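Local coordinates for protein exodeoxyribonuclease (Neisseria meningitidis, PDB 2JC5) that probably cleaves DNA at apurinic or apyrimidinic sites as a magnesium-dependent repair phosphodiesterase of the AP/ExoA family, at residues A[82-87]-A[128-133]; A[95-100]-A[135-140]; A[10-15]-A[42-47]. All blocks are in the same frame, centred on the assembly; numbering follows the deposited sequence. Where two conformers were deposited one is given.

Interaction 1 (A[82-87]-A[128-133]); sequences IGMGIE and DAFYPM
Two methionine sulfurs face each other here, Met84 SD lying 3.9 Å from Met133 SD in the Met84 conformer described, one of two, and the same Met84 sulfur also reaches a phenylalanine ring. The two methionine side chains cross at about a right angle. Each runs straight through chi2 and turns at chi3, in opposite senses (-65° in Met84, 51° in Met133). The bend in Met133 lays its methyl against the shaft of Met84, with Met133 CE 3.9 Å from Met84 CG and 4.1 Å from Met84 CB. Beyond this crossing Met84 SD, in that same conformer, comes within 4.0 Å of Phe130 CD1. The sulfur is 5.0 Å from the ring centroid and 56° off the ring normal, an oblique Met-aromatic contact. A second, smaller patch lies one helical turn back from Met133, where Ile86 CD1 meets Ala129 CB at 3.6 Å. Ile86 delivers that methyl through an extended CG1 branch, and Ala129 receives it with its single methyl. The contact is thus made by hydrophobic side chains, at the molecular surface, with 188 Å² buried in all. On the loop side the backbone is tied down separately: the Asp90 carboxylate accepts hydrogen bonds from the amides of Met84 and Gly85, while Ile86 is the N-cap residue of helix 87-90. The loop leaving strand 79-82 is therefore clasped against helix 117-139, with Phe89 of helix 87-90 touching both Met84 and Ala129, and Phe95 of strand 95-100 packing against Met84, Phe130 and Met133.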
loop_
_atom_site.group_PDB
_atom_site.type_symbol
_atom_site.label_atom_id
_atom_site.label_comp_id
_atom_site.label_asym_id
_atom_site.label_seq_id
_atom_site.Cartn_x
_atom_site.Cartn_y
_atom_site.Cartn_z
ATOM N N ILE A 82 11.733 -1.925 10.830
ATOM C CA ILE A 82 12.022 -2.603 9.571
ATOM C C ILE A 82 11.594 -4.055 9.727
ATOM O O ILE A 82 12.177 -4.815 10.506
ATOM C CB ILE A 82 13.527 -2.547 9.227
ATOM C CG1 ILE A 82 14.014 -1.109 9.211
ATOM C CG2 ILE A 82 13.810 -3.229 7.885
ATOM C CD1 ILE A 82 13.413 -0.219 8.139
ATOM N N GLY A 83 10.569 -4.442 8.990
ATOM C CA GLY A 83 10.059 -5.784 9.062
ATOM C C GLY A 83 9.115 -6.020 10.220
ATOM O O GLY A 83 9.007 -5.212 11.147
ATOM N N MET A 84 8.467 -7.177 10.160
ATOM C CA MET A 84 7.469 -7.623 11.137
ATOM C C MET A 84 8.046 -8.514 12.235
ATOM O O MET A 84 7.360 -8.834 13.228
ATOM C CB MET A 84 6.405 -8.430 10.402
ATOM C CG MET A 84 5.666 -7.613 9.394
ATOM S SD MET A 84 4.260 -8.477 8.722
ATOM C CE MET A 84 5.063 -9.834 7.873
ATOM N N GLY A 85 9.295 -8.950 12.079
ATOM C CA GLY A 85 9.897 -9.920 13.009
ATOM C C GLY A 85 9.515 -11.368 12.731
ATOM O O GLY A 85 9.696 -12.249 13.573
ATOM N N ILE A 86 8.964 -11.622 11.550
ATOM C CA ILE A 86 8.654 -12.972 11.114
ATOM C C ILE A 86 9.557 -13.255 9.939
ATOM O O ILE A 86 9.394 -12.678 8.869
ATOM C CB ILE A 86 7.176 -13.132 10.741
ATOM C CG1 ILE A 86 6.285 -12.672 11.903
ATOM C CG2 ILE A 86 6.910 -14.579 10.344
ATOM C CD1 ILE A 86 4.818 -12.605 11.569
ATOM N N GLU A 87 10.537 -14.124 10.156
ATOM C CA GLU A 87 11.590 -14.360 9.182
ATOM C C GLU A 87 11.048 -14.699 7.793
ATOM O O GLU A 87 11.517 -14.123 6.796
ATOM C CB GLU A 87 12.533 -15.463 9.673
ATOM C CG GLU A 87 13.609 -15.824 8.686
ATOM N N ASP A 128 -2.939 -14.489 8.340
ATOM C CA ASP A 128 -3.119 -14.943 9.715
ATOM C C ASP A 128 -2.094 -14.363 10.669
ATOM O O ASP A 128 -2.403 -14.119 11.836
ATOM C CB ASP A 128 -3.083 -16.474 9.781
ATOM C CG ASP A 128 -4.285 -17.117 9.130
ATOM O OD1 ASP A 128 -5.359 -16.485 9.070
ATOM O OD2 ASP A 128 -4.171 -18.289 8.689
ATOM N N ALA A 129 -0.873 -14.131 10.187
ATOM C CA ALA A 129 0.178 -13.509 11.010
ATOM C C ALA A 129 -0.016 -12.017 11.163
ATOM O O ALA A 129 0.350 -11.442 12.175
ATOM C CB ALA A 129 1.568 -13.796 10.431
ATOM N N PHE A 130 -0.563 -11.377 10.131
ATOM C CA PHE A 130 -0.703 -9.938 10.140
ATOM C C PHE A 130 -1.951 -9.468 10.879
ATOM O O PHE A 130 -1.936 -8.400 11.470
ATOM C CB PHE A 130 -0.678 -9.416 8.693
ATOM C CG PHE A 130 -0.524 -7.925 8.570
ATOM C CD1 PHE A 130 0.518 -7.264 9.213
ATOM C CD2 PHE A 130 -1.389 -7.175 7.786
ATOM C CE1 PHE A 130 0.681 -5.904 9.095
ATOM C CE2 PHE A 130 -1.210 -5.784 7.664
ATOM C CZ PHE A 130 -0.190 -5.164 8.330
ATOM N N TYR A 131 -3.039 -10.239 10.851
ATOM C CA TYR A 131 -4.258 -9.831 11.566
ATOM C C TYR A 131 -4.044 -9.464 13.051
ATOM O O TYR A 131 -4.515 -8.429 13.491
ATOM C CB TYR A 131 -5.331 -10.897 11.428
ATOM C CG TYR A 131 -6.714 -10.522 11.890
ATOM C CD1 TYR A 131 -7.617 -9.946 11.014
ATOM C CD2 TYR A 131 -7.140 -10.793 13.190
ATOM C CE1 TYR A 131 -8.913 -9.655 11.403
ATOM C CE2 TYR A 131 -8.431 -10.480 13.597
ATOM C CZ TYR A 131 -9.316 -9.909 12.700
ATOM O OH TYR A 131 -10.610 -9.611 13.093
ATOM N N PRO A 132 -3.346 -10.307 13.830
ATOM C CA PRO A 132 -3.092 -9.898 15.220
ATOM C C PRO A 132 -2.218 -8.650 15.372
ATOM O O PRO A 132 -2.321 -7.942 16.386
ATOM C CB PRO A 132 -2.385 -11.114 15.831
ATOM C CG PRO A 132 -2.622 -12.224 14.896
ATOM C CD PRO A 132 -2.828 -11.647 13.540
ATOM N N MET A 133 -1.369 -8.367 14.386
ATOM C CA MET A 133 -0.586 -7.134 14.377
ATOM C C MET A 133 -1.496 -5.935 14.136
ATOM O O MET A 133 -1.353 -4.904 14.777
ATOM C CB MET A 133 0.497 -7.190 13.307
ATOM C CG MET A 133 1.529 -8.250 13.580
ATOM S SD MET A 133 2.780 -8.296 12.299
ATOM C CE MET A 133 3.265 -6.579 12.229
#

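Interaction 2 (A[95-100]-A[135-140]); sequences FVRCDF and EAMKNE
Arg97 and Glu140 meet end-on in a two-pronged salt bridge. Arg97 NH1 donates to Glu140 OE2 at 2.9 Å, and Arg97 NH2 donates to Glu140 OE1 at the same 2.9 Å. Both bonds are nearly straight, with N-H...O angles of 173° and 174°, and each carboxylate oxygen accepts through its syn lone pair. The guanidinium and carboxylate planes differ by only 7°, so the two groups lie almost in one plane, approached from opposite directions by the two side chains. Met137 adds the apolar part: its CG lies 3.8 Å from Arg97 NH1, set obliquely to the guanidinium, and its SD is 3.9 Å from the same nitrogen.

Arg97 spans the distance from strand to helix because it is fully extended, with CG anti to the backbone N and the chain straight as far as NE. The bridge ties strand 95-100, in one of the two sheets of this DNase I-like fold, to the 135-140 segment at the far part of helix 117-139, which lies against that sheet. The NE side of the guanidinium is held within the strand: Arg97 NE donates to Asp99 OD1 at 2.9 Å, again in plane and through a syn lone pair. Arg97 is consequently gripped by Glu140 and Asp99, which together fix the rotation of its flat head. Farther out, Ser104 OG bonds to both Arg97 NH2 and Asp99 OD1, and Asn79 ND2 donates to Asp99 OD2. Arg142 makes long, weak ion pairs with Glu140 and Asp99, and its NE also comes near the like-charged Arg97 NH2, while Ile106 of the neighbouring strand 103-109 touches the side chains of both Arg97 and Met137.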
loop_
_atom_site.group_PDB
_atom_site.type_symbol
_atom_site.label_atom_id
_atom_site.label_comp_id
_atom_site.label_asym_id
_atom_site.label_seq_id
_atom_site.Cartn_x
_atom_site.Cartn_y
_atom_site.Cartn_z
ATOM N N PHE A 95 7.286 -4.972 4.811
ATOM C CA PHE A 95 6.720 -4.124 5.876
ATOM C C PHE A 95 7.749 -3.156 6.420
ATOM O O PHE A 95 8.829 -3.571 6.862
ATOM C CB PHE A 95 6.213 -5.034 6.999
ATOM C CG PHE A 95 5.611 -4.312 8.182
ATOM C CD1 PHE A 95 6.414 -3.751 9.154
ATOM C CD2 PHE A 95 4.227 -4.238 8.341
ATOM C CE1 PHE A 95 5.843 -3.081 10.257
ATOM C CE2 PHE A 95 3.663 -3.582 9.444
ATOM C CZ PHE A 95 4.483 -3.015 10.398
ATOM N N VAL A 96 7.407 -1.861 6.378
ATOM C CA VAL A 96 8.183 -0.798 7.047
ATOM C C VAL A 96 7.208 0.097 7.767
ATOM O O VAL A 96 6.152 0.434 7.229
ATOM C CB VAL A 96 9.029 0.044 6.076
ATOM C CG1 VAL A 96 9.607 1.318 6.761
ATOM C CG2 VAL A 96 10.120 -0.791 5.480
ATOM N N ARG A 97 7.562 0.485 8.982
ATOM C CA ARG A 97 6.746 1.391 9.790
ATOM C C ARG A 97 7.577 2.579 10.228
ATOM O O ARG A 97 8.663 2.401 10.770
ATOM C CB ARG A 97 6.232 0.672 11.026
ATOM C CG ARG A 97 5.507 1.571 12.008
ATOM C CD ARG A 97 4.930 0.812 13.173
ATOM N NE ARG A 97 4.399 1.726 14.185
ATOM C CZ ARG A 97 3.581 1.383 15.176
ATOM N NH1 ARG A 97 3.154 0.142 15.325
ATOM N NH2 ARG A 97 3.156 2.311 16.023
ATOM N N CYS A 98 7.054 3.776 10.012
ATOM C CA CYS A 98 7.700 5.009 10.465
ATOM C C CYS A 98 6.785 5.773 11.401
ATOM O O CYS A 98 5.608 5.981 11.099
ATOM C CB CYS A 98 8.081 5.870 9.277
ATOM S SG CYS A 98 9.405 5.173 8.305
ATOM N N ASP A 99 7.339 6.180 12.543
ATOM C CA ASP A 99 6.611 6.921 13.573
ATOM C C ASP A 99 7.048 8.387 13.619
ATOM O O ASP A 99 8.243 8.707 13.535
ATOM C CB ASP A 99 6.860 6.311 14.959
ATOM C CG ASP A 99 6.410 4.878 15.083
ATOM O OD1 ASP A 99 5.590 4.417 14.260
ATOM O OD2 ASP A 99 6.904 4.216 16.021
ATOM N N PHE A 100 6.063 9.265 13.756
ATOM C CA PHE A 100 6.272 10.701 13.871
ATOM C C PHE A 100 5.402 11.171 15.025
ATOM O O PHE A 100 4.202 11.399 14.852
ATOM C CB PHE A 100 5.847 11.433 12.600
ATOM C CG PHE A 100 6.386 10.840 11.332
ATOM C CD1 PHE A 100 5.729 9.788 10.718
ATOM C CD2 PHE A 100 7.540 11.345 10.732
ATOM C CE1 PHE A 100 6.219 9.223 9.532
ATOM C CE2 PHE A 100 8.024 10.802 9.550
ATOM C CZ PHE A 100 7.368 9.757 8.938
ATOM N N GLU A 135 -4.632 -5.863 14.931
ATOM C CA GLU A 135 -5.390 -5.754 16.162
ATOM C C GLU A 135 -4.594 -5.010 17.225
ATOM O O GLU A 135 -5.098 -4.089 17.853
ATOM C CB GLU A 135 -5.785 -7.143 16.678
ATOM C CG GLU A 135 -6.696 -7.057 17.897
ATOM C CD GLU A 135 -7.373 -8.356 18.240
ATOM O OE1 GLU A 135 -6.827 -9.422 17.883
ATOM O OE2 GLU A 135 -8.431 -8.296 18.902
ATOM N N ALA A 136 -3.350 -5.408 17.421
ATOM C CA ALA A 136 -2.490 -4.742 18.383
ATOM C C ALA A 136 -2.263 -3.279 18.029
ATOM O O ALA A 136 -2.313 -2.412 18.903
ATOM C CB ALA A 136 -1.167 -5.472 18.497
ATOM N N MET A 137 -2.028 -3.013 16.746
ATOM C CA MET A 137 -1.830 -1.643 16.288
ATOM C C MET A 137 -3.055 -0.778 16.593
ATOM O O MET A 137 -2.893 0.334 17.076
ATOM C CB MET A 137 -1.470 -1.582 14.795
ATOM C CG MET A 137 0.014 -1.833 14.562
ATOM S SD MET A 137 0.543 -1.452 12.912
ATOM C CE MET A 137 -0.288 -2.765 12.061
ATOM N N LYS A 138 -4.257 -1.289 16.312
ATOM C CA LYS A 138 -5.519 -0.566 16.565
ATOM C C LYS A 138 -5.644 -0.271 18.057
ATOM O O LYS A 138 -6.140 0.776 18.456
ATOM C CB LYS A 138 -6.729 -1.385 16.052
ATOM C CG LYS A 138 -8.135 -0.871 16.434
ATOM C CD LYS A 138 -8.680 0.187 15.481
ATOM C CE LYS A 138 -10.145 0.524 15.794
ATOM N NZ LYS A 138 -10.490 0.541 17.257
ATOM N N ASN A 139 -5.149 -1.173 18.887
ATOM C CA ASN A 139 -5.255 -0.995 20.327
ATOM C C ASN A 139 -4.198 -0.075 20.923
ATOM O O ASN A 139 -4.300 0.273 22.098
ATOM C CB ASN A 139 -5.216 -2.355 21.033
ATOM C CG ASN A 139 -6.509 -3.139 20.870
ATOM O OD1 ASN A 139 -7.597 -2.566 20.765
ATOM N ND2 ASN A 139 -6.398 -4.464 20.873
ATOM N N GLU A 140 -3.197 0.330 20.138
ATOM C CA GLU A 140 -2.198 1.291 20.624
ATOM C C GLU A 140 -2.817 2.644 20.996
ATOM O O GLU A 140 -2.280 3.366 21.835
ATOM C CB GLU A 140 -1.101 1.525 19.587
ATOM C CG GLU A 140 -0.198 0.321 19.304
ATOM C CD GLU A 140 0.887 0.615 18.272
ATOM O OE1 GLU A 140 1.335 1.771 18.206
ATOM O OE2 GLU A 140 1.308 -0.309 17.533
#

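Interaction 3 (A[10-15]-A[42-47]); sequences NGIRSA and ADLSAD. With MG (magnesium ion), chain B.
Chi3 of Arg13 turns back to -75° after a straight chi2, carrying the guanidinium across Asp43, whose own CG stands beside its backbone N (chi1 -54°). The guanidinium and carboxylate planes are stacked, 12° apart, and Asp43 CB sits over one guanidinium face, 3.8 Å from Arg13 NH1. The charge pairing is long: Arg13 NH1 to Asp43 OD1 is 4.0 Å, with that oxygen well out of the guanidinium plane. Water 1 closes the gap, accepting from Arg13 NH1 at 3.1 Å and donating to Asp43 OD1 at 2.9 Å. Stronger partners lie outside, the Lys38 carbonyl for Arg13 NH2 and the Gln40 amide for Asp43 OD2. Alongside this polar pair Ile12 CG2, in the conformer described, touches Leu44 CD2 at 4.0 Å, the side chains crossing at about a right angle.

The contact packs the first turn of helix 12-17 against the 3-10 turn at 42-43 and the loop into helix 46-49, beside the metal site of this DNase I-like fold. Gly11 occupies the N-cap position of helix 12-17, and just before it Asn10 OD1 binds the magnesium ion at 2.3 Å, with four waters and Glu36 OE1 as other ligands.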
loop_
_atom_site.group_PDB
_atom_site.type_symbol
_atom_site.label_atom_id
_atom_site.label_comp_id
_atom_site.label_asym_id
_atom_site.label_seq_id
_atom_site.Cartn_x
_atom_site.Cartn_y
_atom_site.Cartn_z
ATOM N N ASN A 10 5.853 -1.075 -9.169
ATOM C CA ASN A 10 6.192 -2.103 -10.151
ATOM C C ASN A 10 7.646 -1.975 -10.610
ATOM O O ASN A 10 7.939 -1.973 -11.799
ATOM C CB ASN A 10 5.228 -2.020 -11.344
ATOM C CG ASN A 10 5.234 -3.271 -12.199
ATOM O OD1 ASN A 10 5.373 -4.391 -11.692
ATOM N ND2 ASN A 10 5.044 -3.090 -13.503
ATOM N N GLY A 11 8.543 -1.870 -9.640
ATOM C CA GLY A 11 9.953 -1.674 -9.900
ATOM C C GLY A 11 10.306 -0.212 -9.840
ATOM O O GLY A 11 9.920 0.561 -10.730
ATOM N N ILE A 12 11.045 0.199 -8.814
ATOM C CA ILE A 12 11.328 1.616 -8.647
ATOM C C ILE A 12 12.218 2.148 -9.781
ATOM O O ILE A 12 12.053 3.298 -10.235
ATOM C CB ILE A 12 11.914 1.935 -7.248
ATOM C CG1 ILE A 12 11.922 3.445 -7.011
ATOM C CG2 ILE A 12 13.327 1.361 -7.078
ATOM C CD1 ILE A 12 12.192 3.811 -5.567
ATOM N N ARG A 13 13.126 1.320 -10.279
ATOM C CA ARG A 13 13.959 1.767 -11.390
ATOM C C ARG A 13 13.096 2.035 -12.641
ATOM O O ARG A 13 13.262 3.055 -13.332
ATOM C CB ARG A 13 15.116 0.793 -11.651
ATOM C CG ARG A 13 16.193 0.875 -10.587
ATOM C CD ARG A 13 17.214 -0.244 -10.674
ATOM N NE ARG A 13 16.666 -1.510 -10.188
ATOM C CZ ARG A 13 17.326 -2.661 -10.202
ATOM N NH1 ARG A 13 18.572 -2.706 -10.671
ATOM N NH2 ARG A 13 16.761 -3.755 -9.711
ATOM N N SER A 14 12.156 1.140 -12.923
ATOM C CA SER A 14 11.210 1.378 -14.011
ATOM C C SER A 14 10.352 2.615 -13.803
ATOM O O SER A 14 10.143 3.405 -14.732
ATOM C CB SER A 14 10.292 0.171 -14.220
ATOM O OG SER A 14 10.931 -0.797 -15.024
ATOM N N ALA A 15 9.836 2.793 -12.593
ATOM C CA ALA A 15 8.944 3.915 -12.315
ATOM C C ALA A 15 9.684 5.236 -12.465
ATOM O O ALA A 15 9.107 6.230 -12.932
ATOM C CB ALA A 15 8.347 3.793 -10.915
ATOM N N ALA A 42 21.828 -2.206 -2.693
ATOM C CA ALA A 42 22.926 -1.958 -3.624
ATOM C C ALA A 42 22.480 -1.407 -4.975
ATOM O O ALA A 42 23.273 -0.789 -5.684
ATOM C CB ALA A 42 23.743 -3.241 -3.832
ATOM N N ASP A 43 21.221 -1.653 -5.339
ATOM C CA ASP A 43 20.653 -1.204 -6.609
ATOM C C ASP A 43 19.991 0.157 -6.545
ATOM O O ASP A 43 19.618 0.706 -7.587
ATOM C CB ASP A 43 19.564 -2.179 -7.090
ATOM C CG ASP A 43 20.032 -3.600 -7.170
ATOM O OD1 ASP A 43 21.055 -3.877 -7.830
ATOM O OD2 ASP A 43 19.327 -4.478 -6.628
ATOM N N LEU A 44 19.801 0.684 -5.340
ATOM C CA LEU A 44 19.101 1.945 -5.177
ATOM C C LEU A 44 20.063 3.111 -5.343
ATOM O O LEU A 44 21.090 3.164 -4.674
ATOM C CB LEU A 44 18.473 2.046 -3.792
ATOM C CG LEU A 44 17.427 1.001 -3.407
ATOM C CD1 LEU A 44 17.047 1.160 -1.942
ATOM C CD2 LEU A 44 16.184 1.026 -4.305
ATOM N N SER A 45 19.695 4.042 -6.212
ATOM C CA SER A 45 20.437 5.281 -6.355
ATOM C C SER A 45 20.106 6.198 -5.177
ATOM O O SER A 45 19.144 5.960 -4.432
ATOM C CB SER A 45 20.092 5.942 -7.688
ATOM O OG SER A 45 20.382 5.081 -8.780
ATOM N N ALA A 46 20.896 7.260 -5.006
ATOM C CA ALA A 46 20.660 8.204 -3.929
ATOM C C ALA A 46 19.239 8.769 -3.981
ATOM O O ALA A 46 18.607 8.970 -2.939
ATOM C CB ALA A 46 21.694 9.346 -4.001
ATOM N N ASP A 47 18.751 9.015 -5.196
ATOM C CA ASP A 47 17.411 9.575 -5.381
ATOM C C ASP A 47 16.279 8.578 -5.101
ATOM O O ASP A 47 15.130 8.975 -4.981
ATOM C CB ASP A 47 17.274 10.234 -6.769
ATOM C CG ASP A 47 17.408 9.253 -7.937
ATOM O OD1 ASP A 47 17.566 8.033 -7.725
ATOM O OD2 ASP A 47 17.338 9.718 -9.102
HETATM MG MG MG B . 4.227 -5.506 -10.022
HETATM O O HOH W 1 20.332 -5.229 -10.302
HETATM O O HOH W 2 5.255 -6.979 -10.443
HETATM O O HOH W 3 2.794 -6.257 -11.243
HETATM O O HOH W 4 3.229 -6.361 -8.757
HETATM O O HOH W 5 3.244 -3.946 -9.661
#

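Overall arrangement
Interactions 1 and 2 are neighbours, their centres 11 Å apart, and both use helix 117-139. Phe95 joins them: its O is 2.9 Å from Gly83 N, a probable hydrogen bond, and although it belongs to 95-100 its ring reaches into interaction 1. Their segments alternate along the chain, so the loop after strand 79-82 and strand 95-100 are fastened in turn to successive parts of one helix. Interaction 3 closes earlier in the sequence and lies about 25 Å from interaction 1 and 26 Å from interaction 2 between centres, without touching them. It flanks the magnesium site, whereas interactions 1 and 2 fix the helix that packs against the sheet holding strand 95-100.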